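PDB 3WA7: tannase from Lactobacillus plantarum, which hydrolyses the galloyl ester bonds of tannins, releasing gallic acid. Local coordinates for residues A[201-206]-A[412-417]; A[214-219]-A[341-346]. All coordinates share one frame; numbering follows the deposited sequence.

Contact 1 (A[201-206]-A[412-417]); sequences SAYCPI and RIRHGA
Ala-202 and Ile-413 sit at the middle of a parallel strand pair, 201-203 beside 412-414, in the central sheet of this alpha/beta-hydrolase. The short strand axes come within 4.9 Å, their directions 6° apart. Three backbone hydrogen bonds join them: Ala-202 N to Arg-412 O (3.0 Å), Arg-414 N to Ala-202 O (3.1 Å) and Cys-204 N to Arg-414 O, the last reaching just past the strand end. CA-H...O contacts to the same three carbonyl oxygens reinforce the pairing.

On the face carrying Ser-201, Tyr-203, Arg-412 and Arg-414, the two arginines and the tyrosine turn to acids from elsewhere. Arg-412, extended from CG to NE, forms a salt bridge through NH2 with Asp-456, whose other carboxylate oxygen is hydrogen-bonded to Tyr-203 OH. Arg-414 bends at chi2 (-69°), pairing NH2 with Asp-442, while its guanidinium overlaps that of Arg-412 with an offset. A water bridges Ser-201 OG and Arg-412 NH1 and also donates to Arg-412 O; Ser-201 OG bonds to Asn-160 as well.

Apolar contact is modest: Tyr-203 CD2 meets Arg-414 CB at 3.9 Å, and on the face of Ala-202 and Ile-413, Ile-413 CG2 is approached by Pro-205 CD from just beyond the strand end, at 4.3 Å.

Beyond the strands, Cys-204 CB lies 3.6 Å from His-415 ND1. A second water connects that nitrogen to Pro-205 O, while His-415 NE2 bonds to Asp-419 O.

Contact 2 (A[214-219]-A[341-346]); sequences MAYEWQ and RMKAVP
The Tyr-216 ring and the Arg-341 guanidinium meet with their planes 64° apart, Arg-341 NH1 lying at the tyrosine's edge, 3.9 Å from Tyr-216 CE2. Glu-217 OE2 is also in the plane of that ring, at its edge. The guanidinium in turn has the Glu-217 carboxylate and Lys-343 O at its own edge, both in plane.

Carboxylate and guanidinium are nearly coplanar, 15° apart, and join end-on in a two-pronged salt bridge. Arg-341 NH2 reaches Glu-217 OE1 at 2.7 Å, and Arg-341 NH1 reaches Glu-217 OE2 at 3.1 Å on its syn lone pair. A bend at chi3 turns the arginine head back toward its own segment, where Arg-341 NH1 also donates to Lys-343 O at 3.0 Å. This third bond, with that of NE to Ile-223 O, restricts rotation of the guanidinium. Ser-258 OG is a further partner of Glu-217 OE1, and Val-345 CG2 packs against the carboxylate, 3.3 Å from Glu-217 OE2.

Tyr-216 OH accepts hydrogen bonds from two consecutive backbone amides, Lys-343 N at 3.1 Å and Met-342 N at 3.2 Å; the first is nearly straight (171°), the second more bent. The hydroxyl also bonds to Arg-420 O. Lys-343 CB packs near Tyr-216 CE2, while its extended chain carries NZ to Asp-421 O and a glycerol. The whole is a buried helix-to-loop junction, in which helix 209-220 holds the irregular segment 341-346 through a bidentate Arg-Glu salt bridge and a tyrosine hydroxyl.

Overall arrangement
Contact 1 belongs to the central sheet, its centre about 7 Å from that of the chain, whereas contact 2 lies farther out, at about 19 Å. Their centres are about 18 Å apart and their nearest atoms about 5 Å, without touching. Strand 199-203 leads on to helix 209-220. Both segments of contact 2 fall between residues 206 and 412, nested within the loop closed by contact 1. A probable catalytic triad, Ser-163, His-451 and Asp-419, adjoins contact 1: Cys-204 touches both His-451 and Asp-419. In contact 2 the Lys-343 side chain lies near, without touching, the probable nucleophile elbow and about 3 Å from a glycerol, probably from the crystallisation liquor; that of Met-342 lies near the triad.

Contact 1 (A[201-206]-A[412-417])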
loop_
_atom_site.group_PDB
_atom_site.type_symbol
_atom_site.label_atom_id
_atom_site.label_comp_id
_atom_site.label_asym_id
_atom_site.label_seq_id
_atom_site.Cartn_x
_atom_site.Cartn_y
_atom_site.Cartn_z
ATOM N N SER A 201 -3.294 -1.350 -7.797
ATOM C CA SER A 201 -3.415 -2.598 -7.062
ATOM C C SER A 201 -2.719 -2.300 -5.739
ATOM O O SER A 201 -1.575 -1.831 -5.720
ATOM C CB SER A 201 -2.706 -3.755 -7.762
ATOM O OG SER A 201 -2.708 -4.889 -6.912
ATOM N N ALA A 202 -3.405 -2.552 -4.632
ATOM C CA ALA A 202 -2.816 -2.277 -3.332
ATOM C C ALA A 202 -3.213 -3.288 -2.275
ATOM O O ALA A 202 -4.399 -3.551 -2.063
ATOM C CB ALA A 202 -3.203 -0.876 -2.873
ATOM N N TYR A 203 -2.209 -3.860 -1.620
ATOM C CA TYR A 203 -2.440 -4.815 -0.548
ATOM C C TYR A 203 -2.208 -4.094 0.772
ATOM O O TYR A 203 -1.216 -3.377 0.934
ATOM C CB TYR A 203 -1.498 -6.013 -0.674
ATOM C CG TYR A 203 -1.789 -6.859 -1.890
ATOM C CD1 TYR A 203 -1.243 -6.539 -3.132
ATOM C CD2 TYR A 203 -2.649 -7.955 -1.810
ATOM C CE1 TYR A 203 -1.542 -7.290 -4.265
ATOM C CE2 TYR A 203 -2.957 -8.709 -2.935
ATOM C CZ TYR A 203 -2.398 -8.371 -4.160
ATOM O OH TYR A 203 -2.691 -9.126 -5.271
ATOM N N CYS A 204 -3.144 -4.280 1.700
ATOM C CA CYS A 204 -3.114 -3.659 3.024
ATOM C C CYS A 204 -2.442 -2.288 3.037
ATOM O O CYS A 204 -1.490 -2.058 3.779
ATOM C CB CYS A 204 -2.444 -4.591 4.048
ATOM S SG CYS A 204 -0.747 -5.137 3.684
ATOM N N PRO A 205 -2.946 -1.350 2.220
ATOM C CA PRO A 205 -2.350 -0.013 2.180
ATOM C C PRO A 205 -2.414 0.701 3.525
ATOM O O PRO A 205 -3.494 0.994 4.039
ATOM C CB PRO A 205 -3.160 0.699 1.098
ATOM C CG PRO A 205 -4.511 0.034 1.197
ATOM C CD PRO A 205 -4.133 -1.427 1.350
ATOM N N ILE A 206 -1.246 0.965 4.096
ATOM C CA ILE A 206 -1.166 1.654 5.375
ATOM C C ILE A 206 -1.150 3.139 5.033
ATOM O O ILE A 206 -0.089 3.741 4.871
ATOM C CB ILE A 206 0.116 1.257 6.131
ATOM C CG1 ILE A 206 0.151 -0.263 6.322
ATOM C CG2 ILE A 206 0.167 1.958 7.483
ATOM C CD1 ILE A 206 -0.967 -0.807 7.207
ATOM N N ARG A 412 -8.030 -1.970 -7.238
ATOM C CA ARG A 412 -8.173 -3.294 -6.640
ATOM C C ARG A 412 -7.479 -3.222 -5.287
ATOM O O ARG A 412 -6.263 -3.023 -5.202
ATOM C CB ARG A 412 -7.531 -4.388 -7.496
ATOM C CG ARG A 412 -7.757 -5.789 -6.917
ATOM C CD ARG A 412 -7.279 -6.879 -7.868
ATOM N NE ARG A 412 -7.673 -8.220 -7.433
ATOM C CZ ARG A 412 -7.038 -8.937 -6.510
ATOM N NH1 ARG A 412 -5.963 -8.451 -5.906
ATOM N NH2 ARG A 412 -7.474 -10.150 -6.199
ATOM N N ILE A 413 -8.262 -3.369 -4.227
ATOM C CA ILE A 413 -7.738 -3.287 -2.875
ATOM C C ILE A 413 -8.008 -4.552 -2.077
ATOM O O ILE A 413 -9.103 -5.114 -2.140
ATOM C CB ILE A 413 -8.381 -2.104 -2.124
ATOM C CG1 ILE A 413 -8.171 -0.809 -2.919
ATOM C CG2 ILE A 413 -7.806 -2.000 -0.716
ATOM C CD1 ILE A 413 -8.890 0.385 -2.335
ATOM N N ARG A 414 -6.999 -4.990 -1.329
ATOM C CA ARG A 414 -7.112 -6.175 -0.487
ATOM C C ARG A 414 -6.476 -5.909 0.874
ATOM O O ARG A 414 -5.461 -5.217 0.971
ATOM C CB ARG A 414 -6.412 -7.378 -1.140
ATOM C CG ARG A 414 -7.100 -7.936 -2.379
ATOM C CD ARG A 414 -8.414 -8.619 -2.015
ATOM N NE ARG A 414 -9.079 -9.224 -3.170
ATOM C CZ ARG A 414 -9.755 -8.551 -4.098
ATOM N NH1 ARG A 414 -9.872 -7.231 -4.027
ATOM N NH2 ARG A 414 -10.335 -9.206 -5.098
ATOM N N HIS A 415 -7.097 -6.438 1.925
ATOM C CA HIS A 415 -6.582 -6.318 3.286
ATOM C C HIS A 415 -7.021 -7.595 3.992
ATOM O O HIS A 415 -8.213 -7.871 4.085
ATOM C CB HIS A 415 -7.166 -5.101 4.017
ATOM C CG HIS A 415 -6.604 -4.905 5.393
ATOM N ND1 HIS A 415 -5.588 -4.013 5.666
ATOM C CD2 HIS A 415 -6.884 -5.524 6.565
ATOM C CE1 HIS A 415 -5.266 -4.093 6.945
ATOM N NE2 HIS A 415 -6.038 -5.002 7.513
ATOM N N GLY A 416 -6.059 -8.377 4.474
ATOM C CA GLY A 416 -6.384 -9.630 5.137
ATOM C C GLY A 416 -7.261 -9.511 6.371
ATOM O O GLY A 416 -7.107 -8.587 7.166
ATOM N N ALA A 417 -8.181 -10.460 6.534
ATOM C CA ALA A 417 -9.081 -10.460 7.683
ATOM C C ALA A 417 -8.327 -10.713 8.985
ATOM O O ALA A 417 -8.881 -10.542 10.068
ATOM C CB ALA A 417 -10.178 -11.507 7.495
HETATM O O HOH W 1 -4.856 -5.959 -5.342
HETATM O O HOH W 2 -5.439 -1.307 4.440
#

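Contact 2 (A[214-219]-A[341-346])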
loop_
_atom_site.group_PDB
_atom_site.type_symbol
_atom_site.label_atom_id
_atom_site.label_comp_id
_atom_site.label_asym_id
_atom_site.label_seq_id
_atom_site.Cartn_x
_atom_site.Cartn_y
_atom_site.Cartn_z
HETATM N N MSE A 214 -7.145 6.988 15.490
HETATM C CA MSE A 214 -8.548 6.973 15.890
HETATM C C MSE A 214 -9.230 5.693 15.413
HETATM O O MSE A 214 -10.024 5.098 16.137
HETATM C CB MSE A 214 -9.293 8.178 15.313
HETATM C CG MSE A 214 -8.944 9.495 15.970
HETATM SE SE MSE A 214 -10.031 10.919 15.241
HETATM C CE MSE A 214 -9.228 11.028 13.510
ATOM N N ALA A 215 -8.922 5.275 14.188
ATOM C CA ALA A 215 -9.528 4.065 13.645
ATOM C C ALA A 215 -9.078 2.834 14.421
ATOM O O ALA A 215 -9.873 1.930 14.688
ATOM C CB ALA A 215 -9.166 3.906 12.165
ATOM N N TYR A 216 -7.803 2.802 14.792
ATOM C CA TYR A 216 -7.271 1.655 15.514
ATOM C C TYR A 216 -7.947 1.474 16.865
ATOM O O TYR A 216 -8.256 0.351 17.263
ATOM C CB TYR A 216 -5.760 1.793 15.722
ATOM C CG TYR A 216 -5.048 0.457 15.800
ATOM C CD1 TYR A 216 -4.832 -0.304 14.649
ATOM C CD2 TYR A 216 -4.626 -0.065 17.024
ATOM C CE1 TYR A 216 -4.215 -1.556 14.711
ATOM C CE2 TYR A 216 -4.007 -1.320 17.099
ATOM C CZ TYR A 216 -3.808 -2.056 15.941
ATOM O OH TYR A 216 -3.208 -3.294 16.007
ATOM N N GLU A 217 -8.173 2.577 17.570
ATOM C CA GLU A 217 -8.807 2.501 18.875
ATOM C C GLU A 217 -10.309 2.255 18.788
ATOM O O GLU A 217 -10.893 1.661 19.691
ATOM C CB GLU A 217 -8.493 3.755 19.687
ATOM C CG GLU A 217 -7.004 3.895 19.971
ATOM C CD GLU A 217 -6.374 2.579 20.407
ATOM O OE1 GLU A 217 -6.893 1.948 21.351
ATOM O OE2 GLU A 217 -5.358 2.172 19.809
ATOM N N TRP A 218 -10.944 2.711 17.712
ATOM C CA TRP A 218 -12.363 2.435 17.551
ATOM C C TRP A 218 -12.477 0.912 17.488
ATOM O O TRP A 218 -13.389 0.313 18.058
ATOM C CB TRP A 218 -12.902 3.022 16.245
ATOM C CG TRP A 218 -14.228 2.423 15.854
ATOM C CD1 TRP A 218 -15.453 2.714 16.388
ATOM C CD2 TRP A 218 -14.442 1.363 14.914
ATOM N NE1 TRP A 218 -16.415 1.895 15.842
ATOM C CE2 TRP A 218 -15.820 1.056 14.935
ATOM C CE3 TRP A 218 -13.599 0.638 14.059
ATOM C CZ2 TRP A 218 -16.379 0.054 14.134
ATOM C CZ3 TRP A 218 -14.156 -0.363 13.261
ATOM C CH2 TRP A 218 -15.534 -0.643 13.306
ATOM N N GLN A 219 -11.526 0.290 16.799
ATOM C CA GLN A 219 -11.529 -1.158 16.646
ATOM C C GLN A 219 -11.065 -1.953 17.865
ATOM O O GLN A 219 -11.705 -2.937 18.246
ATOM C CB GLN A 219 -10.673 -1.553 15.445
ATOM C CG GLN A 219 -10.660 -3.055 15.170
ATOM C CD GLN A 219 -10.002 -3.385 13.847
ATOM O OE1 GLN A 219 -10.339 -2.802 12.818
ATOM N NE2 GLN A 219 -9.067 -4.328 13.864
ATOM N N ARG A 341 -5.042 -7.529 19.558
ATOM C CA ARG A 341 -4.523 -6.209 19.238
ATOM C C ARG A 341 -3.026 -6.364 18.996
ATOM O O ARG A 341 -2.348 -7.089 19.722
ATOM C CB ARG A 341 -4.764 -5.258 20.417
ATOM C CG ARG A 341 -3.972 -3.956 20.353
ATOM C CD ARG A 341 -3.936 -3.268 21.714
ATOM N NE ARG A 341 -5.157 -2.528 22.019
ATOM C CZ ARG A 341 -5.409 -1.289 21.601
ATOM N NH1 ARG A 341 -4.523 -0.641 20.855
ATOM N NH2 ARG A 341 -6.545 -0.693 21.939
HETATM N N MSE A 342 -2.513 -5.677 17.983
HETATM C CA MSE A 342 -1.096 -5.752 17.657
HETATM C C MSE A 342 -0.306 -4.578 18.220
HETATM O O MSE A 342 0.692 -4.764 18.915
HETATM C CB MSE A 342 -0.914 -5.786 16.140
HETATM C CG MSE A 342 0.528 -5.881 15.693
HETATM SE SE MSE A 342 0.693 -5.574 13.801
HETATM C CE MSE A 342 2.525 -4.975 13.762
ATOM N N LYS A 343 -0.768 -3.369 17.916
ATOM C CA LYS A 343 -0.091 -2.148 18.341
ATOM C C LYS A 343 -0.667 -1.484 19.587
ATOM O O LYS A 343 -1.848 -1.634 19.901
ATOM C CB LYS A 343 -0.094 -1.150 17.181
ATOM C CG LYS A 343 0.582 -1.686 15.926
ATOM C CD LYS A 343 0.434 -0.730 14.757
ATOM C CE LYS A 343 1.181 -1.242 13.534
ATOM N NZ LYS A 343 1.064 -0.305 12.379
ATOM N N ALA A 344 0.189 -0.741 20.285
ATOM C CA ALA A 344 -0.202 -0.025 21.496
ATOM C C ALA A 344 -0.894 1.288 21.132
ATOM O O ALA A 344 -1.358 1.454 20.003
ATOM C CB ALA A 344 1.025 0.244 22.363
ATOM N N VAL A 345 -0.947 2.223 22.078
ATOM C CA VAL A 345 -1.620 3.501 21.854
ATOM C C VAL A 345 -0.731 4.725 22.097
ATOM O O VAL A 345 -0.118 4.852 23.157
ATOM C CB VAL A 345 -2.858 3.623 22.779
ATOM C CG1 VAL A 345 -3.655 4.873 22.433
ATOM C CG2 VAL A 345 -3.722 2.382 22.656
ATOM N N PRO A 346 -0.625 5.629 21.106
ATOM C CA PRO A 346 -1.272 5.571 19.791
ATOM C C PRO A 346 -0.525 4.543 18.944
ATOM O O PRO A 346 0.678 4.352 19.123
ATOM C CB PRO A 346 -1.098 6.992 19.252
ATOM C CG PRO A 346 -0.981 7.832 20.497
ATOM C CD PRO A 346 -0.094 6.981 21.359
#